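Local atomic coordinates of protein FucU (Bifidobacterium longum subsp. infantis, PDB entry 3MVK), a protein that probably interconverts the alpha and beta anomers of L-fucose and the pyranose and furanose forms of beta-D-ribose. Residues 4-9 and 60-65; 14-19 and 41-46; 116-121 and 136-141. All blocks are in the same frame, centred on the assembly; numbering follows the deposited sequence.

Contact 1 of 3, residues 4-9 and 60-65; sequences GIPKII and LTVFPL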
ATOM      1  N   GLY G   4     -19.162  18.073  24.237  1.00 41.48           N
ATOM      2  CA  GLY G   4     -18.186  18.447  25.268  1.00 40.25           C
ATOM      3  C   GLY G   4     -16.777  18.492  24.677  1.00 39.08           C
ATOM      4  O   GLY G   4     -15.831  18.940  25.327  1.00 39.73           O
ATOM      5  N   ILE G   5     -16.645  18.028  23.436  1.00 37.46           N
ATOM      6  CA  ILE G   5     -15.352  17.957  22.748  1.00 35.45           C
ATOM      7  C   ILE G   5     -15.050  19.286  22.051  1.00 33.48           C
ATOM      8  O   ILE G   5     -15.899  19.804  21.320  1.00 33.58           O
ATOM      9  CB  ILE G   5     -15.331  16.815  21.718  1.00 35.77           C
ATOM     10  CG1 ILE G   5     -15.686  15.488  22.392  1.00 37.22           C
ATOM     11  CG2 ILE G   5     -13.968  16.718  21.014  1.00 35.13           C
ATOM     12  CD1 ILE G   5     -16.261  14.465  21.446  1.00 38.54           C
ATOM     13  N   PRO G   6     -13.844  19.843  22.280  1.00 31.30           N
ATOM     14  CA  PRO G   6     -13.434  21.087  21.651  1.00 29.77           C
ATOM     15  C   PRO G   6     -13.515  21.002  20.132  1.00 28.13           C
ATOM     16  O   PRO G   6     -13.016  20.037  19.525  1.00 27.38           O
ATOM     17  CB  PRO G   6     -11.982  21.237  22.101  1.00 29.77           C
ATOM     18  CG  PRO G   6     -11.963  20.577  23.431  1.00 30.37           C
ATOM     19  CD  PRO G   6     -12.846  19.380  23.264  1.00 31.02           C
ATOM     20  N   LYS G   7     -14.151  22.008  19.540  1.00 26.73           N
ATOM     21  CA  LYS G   7     -14.380  22.062  18.106  1.00 25.31           C
ATOM     22  C   LYS G   7     -13.100  22.014  17.271  1.00 24.11           C
ATOM     23  O   LYS G   7     -13.124  21.554  16.127  1.00 24.37           O
ATOM     24  CB  LYS G   7     -15.179  23.323  17.747  1.00 26.40           C
ATOM     25  N   ILE G   8     -11.974  22.475  17.822  1.00 21.15           N
ATOM     26  CA  ILE G   8     -10.750  22.518  17.021  1.00 19.68           C
ATOM     27  C   ILE G   8     -10.092  21.147  16.784  1.00 18.76           C
ATOM     28  O   ILE G   8      -9.251  21.015  15.891  1.00 18.87           O
ATOM     29  CB  ILE G   8      -9.692  23.535  17.561  1.00 19.57           C
ATOM     30  CG1 ILE G   8      -9.086  23.042  18.871  1.00 20.51           C
ATOM     31  CG2 ILE G   8     -10.309  24.968  17.674  1.00 20.37           C
ATOM     32  CD1 ILE G   8      -7.830  23.846  19.257  1.00 21.88           C
ATOM     33  N   ILE G   9     -10.485  20.140  17.557  1.00 17.91           N
ATOM     34  CA  ILE G   9      -9.861  18.805  17.437  1.00 17.12           C
ATOM     35  C   ILE G   9     -10.441  18.057  16.217  1.00 16.52           C
ATOM     36  O   ILE G   9     -11.644  17.753  16.220  1.00 16.85           O
ATOM     37  CB  ILE G   9     -10.060  17.977  18.737  1.00 17.16           C
ATOM     38  CG1 ILE G   9      -9.376  18.689  19.929  1.00 17.34           C
ATOM     39  CG2 ILE G   9      -9.516  16.542  18.583  1.00 16.66           C
ATOM     40  CD1 ILE G   9      -9.669  18.064  21.283  1.00 21.10           C
ATOM     41  N   LEU G  60      -6.474  19.256  27.162  1.00 17.71           N
ATOM     42  CA  LEU G  60      -6.657  18.995  28.583  1.00 18.81           C
ATOM     43  C   LEU G  60      -8.118  18.736  28.963  1.00 19.51           C
ATOM     44  O   LEU G  60      -8.375  18.078  29.977  1.00 20.18           O
ATOM     45  CB  LEU G  60      -6.057  20.112  29.440  1.00 18.96           C
ATOM     46  CG  LEU G  60      -4.532  20.265  29.373  1.00 18.87           C
ATOM     47  CD1 LEU G  60      -4.142  21.481  30.174  1.00 19.33           C
ATOM     48  CD2 LEU G  60      -3.794  19.024  29.859  1.00 19.35           C
ATOM     49  N   THR G  61      -9.065  19.201  28.146  1.00 20.67           N
ATOM     50  CA  THR G  61     -10.471  18.871  28.405  1.00 22.88           C
ATOM     51  C   THR G  61     -10.765  17.368  28.241  1.00 23.53           C
ATOM     52  O   THR G  61     -11.733  16.852  28.813  1.00 24.41           O
ATOM     53  CB  THR G  61     -11.443  19.703  27.554  1.00 22.78           C
ATOM     54  OG1 THR G  61     -11.383  19.255  26.201  1.00 24.98           O
ATOM     55  CG2 THR G  61     -11.115  21.183  27.627  1.00 24.72           C
ATOM     56  N   VAL G  62      -9.935  16.658  27.477  1.00 24.30           N
ATOM     57  CA  VAL G  62     -10.174  15.238  27.229  1.00 24.01           C
ATOM     58  C   VAL G  62      -9.036  14.291  27.628  1.00 24.06           C
ATOM     59  O   VAL G  62      -9.172  13.069  27.535  1.00 25.75           O
ATOM     60  CB  VAL G  62     -10.588  14.978  25.757  1.00 24.30           C
ATOM     61  CG1 VAL G  62     -11.911  15.654  25.452  1.00 24.67           C
ATOM     62  CG2 VAL G  62      -9.501  15.433  24.790  1.00 24.96           C
ATOM     63  N   PHE G  63      -7.934  14.849  28.113  1.00 22.64           N
ATOM     64  CA  PHE G  63      -6.686  14.106  28.260  1.00 21.67           C
ATOM     65  C   PHE G  63      -6.182  14.308  29.677  1.00 21.28           C
ATOM     66  O   PHE G  63      -5.732  15.410  30.032  1.00 22.02           O
ATOM     67  CB  PHE G  63      -5.679  14.660  27.247  1.00 21.54           C
ATOM     68  CG  PHE G  63      -4.341  13.949  27.188  1.00 20.39           C
ATOM     69  CD1 PHE G  63      -4.089  13.000  26.189  1.00 19.18           C
ATOM     70  CD2 PHE G  63      -3.305  14.307  28.036  1.00 20.37           C
ATOM     71  CE1 PHE G  63      -2.824  12.371  26.073  1.00 18.92           C
ATOM     72  CE2 PHE G  63      -2.042  13.691  27.942  1.00 18.97           C
ATOM     73  CZ  PHE G  63      -1.797  12.724  26.953  1.00 19.94           C
ATOM     74  N   PRO G  64      -6.274  13.260  30.505  1.00 20.41           N
ATOM     75  CA  PRO G  64      -5.756  13.351  31.866  1.00 20.18           C
ATOM     76  C   PRO G  64      -4.230  13.305  31.895  1.00 19.36           C
ATOM     77  O   PRO G  64      -3.598  12.483  31.204  1.00 18.99           O
ATOM     78  CB  PRO G  64      -6.358  12.107  32.557  1.00 20.40           C
ATOM     79  CG  PRO G  64      -6.492  11.122  31.460  1.00 21.27           C
ATOM     80  CD  PRO G  64      -6.771  11.905  30.183  1.00 20.28           C
ATOM     81  N   LEU G  65      -3.634  14.205  32.673  1.00 19.24           N
ATOM     82  CA  LEU G  65      -2.184  14.195  32.832  1.00 18.77           C
ATOM     83  C   LEU G  65      -1.785  13.170  33.871  1.00 18.48           C
ATOM     84  O   LEU G  65      -2.404  13.102  34.943  1.00 19.23           O
ATOM     85  CB  LEU G  65      -1.680  15.570  33.270  1.00 19.70           C
ATOM     86  CG  LEU G  65      -1.694  16.663  32.204  1.00 20.56           C
ATOM     87  CD1 LEU G  65      -1.310  17.984  32.842  1.00 21.33           C
ATOM     88  CD2 LEU G  65      -0.744  16.303  31.051  1.00 23.03           C
TER

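Contact 2 of 3, residues 14-19 and 41-46; sequences LKVLCE and NAIVVR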
ATOM      1  N   LEU G  14      -9.035  13.051  17.625  1.00 15.65           N
ATOM      2  CA  LEU G  14      -9.921  12.525  18.659  1.00 16.14           C
ATOM      3  C   LEU G  14      -9.643  11.033  18.796  1.00 15.38           C
ATOM      4  O   LEU G  14      -9.506  10.525  19.921  1.00 16.36           O
ATOM      5  CB  LEU G  14     -11.387  12.806  18.317  1.00 17.55           C
ATOM      6  CG  LEU G  14     -12.431  12.304  19.309  1.00 21.01           C
ATOM      7  CD1 LEU G  14     -12.186  12.846  20.726  1.00 24.10           C
ATOM      8  CD2 LEU G  14     -13.812  12.688  18.796  1.00 25.54           C
ATOM      9  N   LYS G  15      -9.507  10.357  17.655  1.00 13.91           N
ATOM     10  CA  LYS G  15      -9.155   8.930  17.642  1.00 13.44           C
ATOM     11  C   LYS G  15      -7.837   8.675  18.384  1.00 13.68           C
ATOM     12  O   LYS G  15      -7.738   7.767  19.221  1.00 13.04           O
ATOM     13  CB  LYS G  15      -9.060   8.402  16.214  1.00 13.26           C
ATOM     14  CG  LYS G  15      -8.667   6.934  16.163  1.00 15.23           C
ATOM     15  CD  LYS G  15      -8.804   6.379  14.737  1.00 17.85           C
ATOM     16  CE  LYS G  15      -8.548   4.870  14.675  1.00 20.73           C
ATOM     17  NZ  LYS G  15      -7.108   4.494  14.802  1.00 23.11           N
ATOM     18  N   VAL G  16      -6.837   9.494  18.071  1.00 12.80           N
ATOM     19  CA  VAL G  16      -5.514   9.381  18.711  1.00 13.88           C
ATOM     20  C   VAL G  16      -5.637   9.534  20.232  1.00 14.38           C
ATOM     21  O   VAL G  16      -5.096   8.717  20.970  1.00 14.62           O
ATOM     22  CB  VAL G  16      -4.527  10.425  18.130  1.00 13.46           C
ATOM     23  CG1 VAL G  16      -3.319  10.620  19.056  1.00 16.25           C
ATOM     24  CG2 VAL G  16      -4.076  10.000  16.743  1.00 14.96           C
ATOM     25  N   LEU G  17      -6.341  10.570  20.684  1.00 15.61           N
ATOM     26  CA  LEU G  17      -6.456  10.857  22.118  1.00 15.93           C
ATOM     27  C   LEU G  17      -7.147   9.708  22.850  1.00 17.93           C
ATOM     28  O   LEU G  17      -6.758   9.350  23.976  1.00 19.50           O
ATOM     29  CB  LEU G  17      -7.202  12.177  22.358  1.00 15.94           C
ATOM     30  CG  LEU G  17      -6.444  13.412  21.842  1.00 15.94           C
ATOM     31  CD1 LEU G  17      -7.351  14.638  21.855  1.00 15.69           C
ATOM     32  CD2 LEU G  17      -5.162  13.678  22.679  1.00 18.51           C
ATOM     33  N   CYS G  18      -8.128   9.109  22.186  1.00 17.41           N
ATOM     34  CA  CYS G  18      -8.867   7.998  22.782  0.50 17.91           C
ATOM     35  C   CYS G  18      -8.041   6.721  22.846  1.00 17.96           C
ATOM     36  O   CYS G  18      -8.108   5.971  23.835  1.00 18.43           O
ATOM     37  CB  CYS G  18     -10.170   7.768  22.031  0.50 18.39           C
ATOM     38  SG  CYS G  18     -11.341   9.084  22.348  0.50 20.08           S
ATOM     39  N   GLU G  19      -7.263   6.456  21.813  1.00 16.63           N
ATOM     40  CA  GLU G  19      -6.533   5.207  21.817  1.00 16.38           C
ATOM     41  C   GLU G  19      -5.199   5.242  22.564  1.00 15.70           C
ATOM     42  O   GLU G  19      -4.620   4.184  22.834  1.00 15.47           O
ATOM     43  CB  GLU G  19      -6.382   4.672  20.402  1.00 17.18           C
ATOM     44  CG  GLU G  19      -5.357   5.420  19.602  1.00 16.42           C
ATOM     45  CD  GLU G  19      -5.527   5.282  18.076  1.00 18.04           C
ATOM     46  OE1 GLU G  19      -6.395   4.559  17.548  1.00 20.52           O
ATOM     47  OE2 GLU G  19      -4.750   5.930  17.382  1.00 17.34           O
ATOM     48  N   ASN G  41       8.011   8.267  12.667  1.00 21.64           N
ATOM     49  CA  ASN G  41       7.440   6.976  13.089  1.00 23.36           C
ATOM     50  C   ASN G  41       6.230   7.133  13.989  1.00 23.07           C
ATOM     51  O   ASN G  41       5.839   6.192  14.707  1.00 25.84           O
ATOM     52  CB  ASN G  41       8.497   6.151  13.808  1.00 23.90           C
ATOM     53  CG  ASN G  41       9.649   5.810  12.918  1.00 27.31           C
ATOM     54  OD1 ASN G  41       9.463   5.368  11.782  1.00 30.70           O
ATOM     55  ND2 ASN G  41      10.858   6.029  13.417  1.00 28.98           N
ATOM     56  N   ALA G  42       5.637   8.322  13.961  1.00 21.58           N
ATOM     57  CA  ALA G  42       4.501   8.633  14.795  1.00 20.84           C
ATOM     58  C   ALA G  42       3.350   9.084  13.907  1.00 19.50           C
ATOM     59  O   ALA G  42       3.467   9.141  12.684  1.00 19.74           O
ATOM     60  CB  ALA G  42       4.862   9.727  15.814  1.00 21.42           C
ATOM     61  N   ILE G  43       2.244   9.417  14.539  1.00 17.69           N
ATOM     62  CA  ILE G  43       1.137  10.038  13.847  1.00 16.23           C
ATOM     63  C   ILE G  43       1.298  11.564  13.928  1.00 16.05           C
ATOM     64  O   ILE G  43       1.316  12.130  15.027  1.00 14.90           O
ATOM     65  CB  ILE G  43      -0.186   9.603  14.480  1.00 17.10           C
ATOM     66  CG1 ILE G  43      -0.359   8.074  14.365  1.00 17.60           C
ATOM     67  CG2 ILE G  43      -1.381  10.364  13.884  1.00 17.42           C
ATOM     68  CD1 ILE G  43      -1.337   7.469  15.392  1.00 19.37           C
ATOM     69  N   VAL G  44       1.431  12.232  12.781  1.00 15.53           N
ATOM     70  CA  VAL G  44       1.529  13.693  12.833  1.00 14.96           C
ATOM     71  C   VAL G  44       0.202  14.335  12.425  1.00 15.10           C
ATOM     72  O   VAL G  44      -0.310  14.062  11.323  1.00 16.33           O
ATOM     73  CB  VAL G  44       2.679  14.223  11.930  1.00 14.48           C
ATOM     74  CG1 VAL G  44       2.765  15.770  11.993  1.00 16.80           C
ATOM     75  CG2 VAL G  44       4.015  13.584  12.330  1.00 15.24           C
ATOM     76  N   VAL G  45      -0.371  15.159  13.292  1.00 13.68           N
ATOM     77  CA  VAL G  45      -1.605  15.858  12.958  1.00 14.25           C
ATOM     78  C   VAL G  45      -1.292  17.327  12.764  1.00 14.30           C
ATOM     79  O   VAL G  45      -0.717  17.941  13.648  1.00 13.69           O
ATOM     80  CB  VAL G  45      -2.662  15.670  14.088  1.00 14.10           C
ATOM     81  CG1 VAL G  45      -3.952  16.478  13.769  1.00 15.60           C
ATOM     82  CG2 VAL G  45      -2.978  14.173  14.298  1.00 15.02           C
ATOM     83  N   ARG G  46      -1.646  17.887  11.608  1.00 14.04           N
ATOM     84  CA  ARG G  46      -1.395  19.314  11.346  1.00 15.55           C
ATOM     85  C   ARG G  46      -2.425  20.165  12.052  1.00 16.66           C
ATOM     86  O   ARG G  46      -3.639  19.887  11.976  1.00 17.98           O
ATOM     87  CB  ARG G  46      -1.452  19.660   9.856  1.00 15.66           C
ATOM     88  CG  ARG G  46      -0.523  18.864   8.935  1.00 15.75           C
ATOM     89  CD  ARG G  46       0.931  18.876   9.378  1.00 16.73           C
ATOM     90  NE  ARG G  46       1.461  20.239   9.466  1.00 15.36           N
ATOM     91  CZ  ARG G  46       2.754  20.517   9.548  1.00 14.33           C
ATOM     92  NH1 ARG G  46       3.642  19.533   9.512  1.00 15.66           N
ATOM     93  NH2 ARG G  46       3.157  21.784   9.661  1.00 16.96           N
TER

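Contact 3 of 3, residues 116-121 and 136-141; sequences YEQAKN and NLILQK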
ATOM      1  N   TYR G 116      14.501  16.466  21.547  1.00 16.34           N
ATOM      2  CA  TYR G 116      14.212  15.845  20.244  1.00 16.86           C
ATOM      3  C   TYR G 116      14.180  14.326  20.361  1.00 17.60           C
ATOM      4  O   TYR G 116      13.306  13.681  19.782  1.00 17.76           O
ATOM      5  CB  TYR G 116      15.226  16.253  19.194  1.00 17.05           C
ATOM      6  CG  TYR G 116      15.162  17.685  18.738  1.00 16.88           C
ATOM      7  CD1 TYR G 116      13.952  18.290  18.386  1.00 18.27           C
ATOM      8  CD2 TYR G 116      16.336  18.422  18.580  1.00 21.12           C
ATOM      9  CE1 TYR G 116      13.921  19.599  17.923  1.00 20.68           C
ATOM     10  CE2 TYR G 116      16.307  19.726  18.117  1.00 22.45           C
ATOM     11  CZ  TYR G 116      15.105  20.309  17.801  1.00 22.31           C
ATOM     12  OH  TYR G 116      15.087  21.611  17.340  1.00 22.71           O
ATOM     13  N   GLU G 117      15.124  13.768  21.126  1.00 17.67           N
ATOM     14  CA  GLU G 117      15.222  12.312  21.288  1.00 19.00           C
ATOM     15  C   GLU G 117      13.991  11.747  21.961  1.00 18.20           C
ATOM     16  O   GLU G 117      13.459  10.718  21.523  1.00 18.52           O
ATOM     17  CB  GLU G 117      16.506  11.912  22.050  1.00 19.80           C
ATOM     18  CG  GLU G 117      17.771  12.107  21.220  1.00 23.88           C
ATOM     19  CD  GLU G 117      17.630  11.481  19.832  1.00 26.45           C
ATOM     20  OE1 GLU G 117      17.465  10.247  19.741  1.00 30.38           O
ATOM     21  OE2 GLU G 117      17.643  12.226  18.838  1.00 28.43           O
ATOM     22  N   GLN G 118      13.500  12.438  22.980  1.00 17.35           N
ATOM     23  CA  GLN G 118      12.276  11.999  23.658  1.00 17.54           C
ATOM     24  C   GLN G 118      11.052  12.133  22.745  1.00 17.54           C
ATOM     25  O   GLN G 118      10.170  11.267  22.765  1.00 17.47           O
ATOM     26  CB  GLN G 118      12.054  12.776  24.962  1.00 18.48           C
ATOM     27  CG  GLN G 118      10.877  12.261  25.826  1.00 19.79           C
ATOM     28  CD  GLN G 118      10.967  10.763  26.146  1.00 25.10           C
ATOM     29  OE1 GLN G 118      12.061  10.224  26.341  1.00 29.18           O
ATOM     30  NE2 GLN G 118       9.814  10.092  26.223  1.00 24.10           N
ATOM     31  N   ALA G 119      11.003  13.214  21.962  1.00 16.53           N
ATOM     32  CA  ALA G 119       9.867  13.467  21.059  1.00 15.91           C
ATOM     33  C   ALA G 119       9.751  12.426  19.965  1.00 16.09           C
ATOM     34  O   ALA G 119       8.662  12.162  19.472  1.00 16.15           O
ATOM     35  CB  ALA G 119       9.954  14.881  20.458  1.00 15.09           C
ATOM     36  N   LYS G 120      10.881  11.828  19.582  1.00 16.78           N
ATOM     37  CA  LYS G 120      10.863  10.772  18.581  1.00 18.16           C
ATOM     38  C   LYS G 120      10.128   9.516  19.076  1.00 18.42           C
ATOM     39  O   LYS G 120       9.787   8.627  18.282  1.00 19.62           O
ATOM     40  CB  LYS G 120      12.283  10.403  18.195  1.00 17.77           C
ATOM     41  CG  LYS G 120      12.943  11.375  17.245  1.00 18.56           C
ATOM     42  CD  LYS G 120      14.406  10.970  17.013  1.00 21.85           C
ATOM     43  CE  LYS G 120      15.182  12.110  16.384  1.00 24.71           C
ATOM     44  NZ  LYS G 120      16.610  11.696  16.231  1.00 27.48           N
ATOM     45  N   ASN G 121       9.922   9.446  20.380  1.00 18.16           N
ATOM     46  CA  ASN G 121       9.224   8.317  20.988  1.00 19.05           C
ATOM     47  C   ASN G 121       7.727   8.567  21.190  1.00 18.02           C
ATOM     48  O   ASN G 121       6.984   7.687  21.678  1.00 18.06           O
ATOM     49  CB  ASN G 121       9.897   7.926  22.304  1.00 20.04           C
ATOM     50  CG  ASN G 121      11.298   7.351  22.102  1.00 23.97           C
ATOM     51  OD1 ASN G 121      11.608   6.760  21.062  1.00 27.57           O
ATOM     52  ND2 ASN G 121      12.147   7.512  23.115  1.00 29.52           N
ATOM     53  N   ASN G 136       7.297  24.162  22.521  1.00 14.10           N
ATOM     54  CA  ASN G 136       7.042  22.710  22.443  1.00 14.25           C
ATOM     55  C   ASN G 136       6.641  22.167  23.779  1.00 14.62           C
ATOM     56  O   ASN G 136       7.164  22.611  24.799  1.00 14.82           O
ATOM     57  CB  ASN G 136       8.298  21.986  21.982  1.00 14.26           C
ATOM     58  CG  ASN G 136       8.866  22.602  20.744  1.00 14.80           C
ATOM     59  OD1 ASN G 136      10.006  23.100  20.730  1.00 18.28           O
ATOM     60  ND2 ASN G 136       8.099  22.589  19.709  1.00 11.55           N
ATOM     61  N   LEU G 137       5.720  21.214  23.798  1.00 13.90           N
ATOM     62  CA  LEU G 137       5.313  20.628  25.066  1.00 14.22           C
ATOM     63  C   LEU G 137       4.984  19.166  24.881  1.00 15.08           C
ATOM     64  O   LEU G 137       4.122  18.825  24.065  1.00 17.49           O
ATOM     65  CB  LEU G 137       4.115  21.396  25.646  1.00 13.97           C
ATOM     66  CG  LEU G 137       3.681  21.113  27.090  1.00 16.00           C
ATOM     67  CD1 LEU G 137       4.702  21.622  28.107  1.00 15.39           C
ATOM     68  CD2 LEU G 137       2.312  21.734  27.358  1.00 17.27           C
ATOM     69  N   ILE G 138       5.701  18.312  25.615  1.00 14.77           N
ATOM     70  CA  ILE G 138       5.375  16.865  25.671  1.00 15.34           C
ATOM     71  C   ILE G 138       4.395  16.621  26.805  1.00 15.18           C
ATOM     72  O   ILE G 138       4.615  17.113  27.914  1.00 15.74           O
ATOM     73  CB  ILE G 138       6.624  15.984  25.880  1.00 14.86           C
ATOM     74  CG1 ILE G 138       7.739  16.378  24.885  1.00 16.70           C
ATOM     75  CG2 ILE G 138       6.252  14.478  25.740  1.00 16.57           C
ATOM     76  CD1 ILE G 138       9.058  15.536  24.988  1.00 17.73           C
ATOM     77  N   LEU G 139       3.319  15.873  26.537  1.00 14.04           N
ATOM     78  CA  LEU G 139       2.314  15.542  27.555  1.00 14.52           C
ATOM     79  C   LEU G 139       2.243  14.033  27.698  1.00 14.45           C
ATOM     80  O   LEU G 139       2.230  13.333  26.678  1.00 15.41           O
ATOM     81  CB  LEU G 139       0.938  16.031  27.133  1.00 15.00           C
ATOM     82  CG  LEU G 139       0.748  17.543  26.981  1.00 15.02           C
ATOM     83  CD1 LEU G 139      -0.704  17.800  26.636  1.00 18.44           C
ATOM     84  CD2 LEU G 139       1.112  18.233  28.300  1.00 17.86           C
ATOM     85  N   GLN G 140       2.230  13.537  28.935  1.00 15.23           N
ATOM     86  CA  GLN G 140       2.117  12.097  29.191  1.00 15.20           C
ATOM     87  C   GLN G 140       0.749  11.772  29.777  1.00 15.21           C
ATOM     88  O   GLN G 140       0.313  12.389  30.756  1.00 15.26           O
ATOM     89  CB  GLN G 140       3.196  11.631  30.172  1.00 15.78           C
ATOM     90  CG  GLN G 140       3.207  10.116  30.359  1.00 14.52           C
ATOM     91  CD  GLN G 140       4.470   9.655  31.040  1.00 17.16           C
ATOM     92  OE1 GLN G 140       5.574   9.841  30.514  1.00 18.74           O
ATOM     93  NE2 GLN G 140       4.326   9.041  32.215  1.00 18.77           N
ATOM     94  N   LYS G 141       0.083  10.771  29.205  1.00 14.72           N
ATOM     95  CA  LYS G 141      -1.292  10.484  29.583  1.00 15.42           C
ATOM     96  C   LYS G 141      -1.384   9.686  30.871  1.00 15.56           C
ATOM     97  O   LYS G 141      -0.611   8.759  31.100  1.00 15.95           O
ATOM     98  CB  LYS G 141      -2.024   9.741  28.465  1.00 14.71           C
ATOM     99  CG  LYS G 141      -3.545   9.634  28.711  1.00 15.65           C
ATOM    100  CD  LYS G 141      -4.227   9.024  27.477  1.00 16.06           C
ATOM    101  CE  LYS G 141      -5.725   8.976  27.657  1.00 17.23           C
ATOM    102  NZ  LYS G 141      -6.480   8.371  26.510  1.00 18.23           N
TER

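Contact 1 of 3, residues 4-9 and 60-65
Pro6 and Ile9 belong to the loop leading into helix 11-19 and meet Thr61 and Val62 in the loop that leaves helix 52-60. Pro6 opens a type I beta turn that Ile9 closes, with Ile9 N bonded to Pro6 O at 3.2 Å. The turn sends both side chains toward residues 60-65.

The closest approach is made by the edge of the proline ring. Pro6 CG lies 3.1 Å from Thr61 OG1, and Pro6 CD is 3.3 Å from the same oxygen. Ring and threonine side chain pass one another from opposing directions. Thr61 OG1 stands between its own backbone N and carbonyl carbon (chi1 72°). From there it donates a hydrogen bond back to Ala58 O, so the proline touches a hydroxyl already engaged by the helix end.

Val62 adds a looser apolar patch. Its CG1 is 4.4 Å from Pro6 CD, and its CG2 is 4.4 Å from Ile9 CD1.

Ile5, beside the contact, packs on Ile5 of a neighbouring subunit. Within the chain, Pro6 rests on Ala58, so the loop before helix 11-19 is held against the end of helix 52-60, and Val62 reaches back to Leu17 of helix 11-19.

Contact 2 of 3, residues 14-19 and 41-46
Val16 and Ile43 carry this buried contact between helix 11-19 and strand 43-47. One methyl of the valine does the touching. Val16 CG2 lies 3.9 Å from Ile43 CG2 and 4.0 Å from Ile43 CD1, so it meets both the branch and the end of the isoleucine. They lie alongside, pointing opposite ways. Val16 CG1 points away from the backbone N (chi1 162°), which leaves CG2 beside that N and facing the strand. The nearest CA atoms, Val16 CA and Ile43 CA, are 8.3 Å apart, and the side chains meet in between.

Glu19, one turn further along the helix, closes the side. Its OE2 sits 4.2 Å from Ile43 CD1, so a carboxylate edges an otherwise apolar patch.

Both carboxylate oxygens have partners. Lys15 NZ donates to Glu19 OE1 at 2.8 Å, a salt bridge using the syn lone pair, between residues four apart on the helix. OE2 is hydrogen-bonded to Tyr123 OH. Together these would hold the carboxylate in place and probably favour its charged form.

Tyr123 also serves the strand side. Its backbone pairs with that of Ile43, and Ile43 packs on it. The helix is thus tied by Glu19 to the residue that precedes strand 124-128.

Lys15 and Glu19 both pack against Pro11 of a neighbouring subunit. Deeper in, Val16 and Val45 both rest on Cys124. Helix 11-19 therefore lies across strand 124-128 and the adjoining strand 43-47, which is outermost in the sheet of this chain.

Contact 3 of 3, residues 116-121 and 136-141
Ile138 and Gln118 make the tight part of this contact, where helix 112-119 rests on strand 137-140. The end of the isoleucine is the probe. Ile138 CD1 comes to 3.8 Å from Gln118 CG and 4.1 Å from Gln118 CB, touching the aliphatic part of the glutamine. The two side chains cross at about a right angle. Ile138 CD1 also approaches the helix backbone, 4.3 Å from Ala119 N. The small Ala119 is consistent with a close approach of the helix, and Ala119 CA is 7.3 Å from Ile138 CA. The alanine methyl itself rests on Val27 of the neighbouring strand 25-29.

The glutamine is where packing gives way to polar chemistry. The Gln118 chain leaves anti to the backbone N (chi1 -173°) and then bends at chi2 (54°), so the aliphatic part covers Ile138 while the amide goes on to Gln25. There Gln118 NE2 donates to Gln25 OE1. Gln25 NE2 in turn donates to Gln140 OE1, so a chain of three amides links helix to strand alongside the apolar contact. A triethylene glycol, probably from the crystallisation liquor, lies about 6 Å from the Gln118 side chain.

Glu117 and Lys120 are exposed and form a salt bridge at the outer side of the helix end, with Lys120 NZ 2.9 Å from Glu117 OE2 on its syn side and 15° out of the carboxylate plane.

The arrangement is that of a beta-alpha-beta crossover on a mixed sheet. Helix 112-119 joins the parallel strands 107-110 and 124-128, passing over strands 73-76, 137-140 and 25-29, which lie between them.

How the contacts relate
Contacts 2 and 3 are buried, and each sets a helix on the same sheet, at its 43-47 edge and on 137-140, one of its two central strands. Contact 1 is nearer the surface and joins two loops. Helix 11-19 ties contact 1 to contact 2: Phe63 CD1 packs 3.7 Å from Leu17 CD2. Lys141 links all three, since its CB touches Phe63 CZ at 3.4 Å and its NZ makes a probable hydrogen bond to Leu17 O at 2.7 Å. The chemistry differs too. Contact 1 sets a proline ring against a hydroxyl beside a loose apolar patch, contact 2 flanks aliphatic packing with a carboxylate, and contact 3 flanks it with neutral amides.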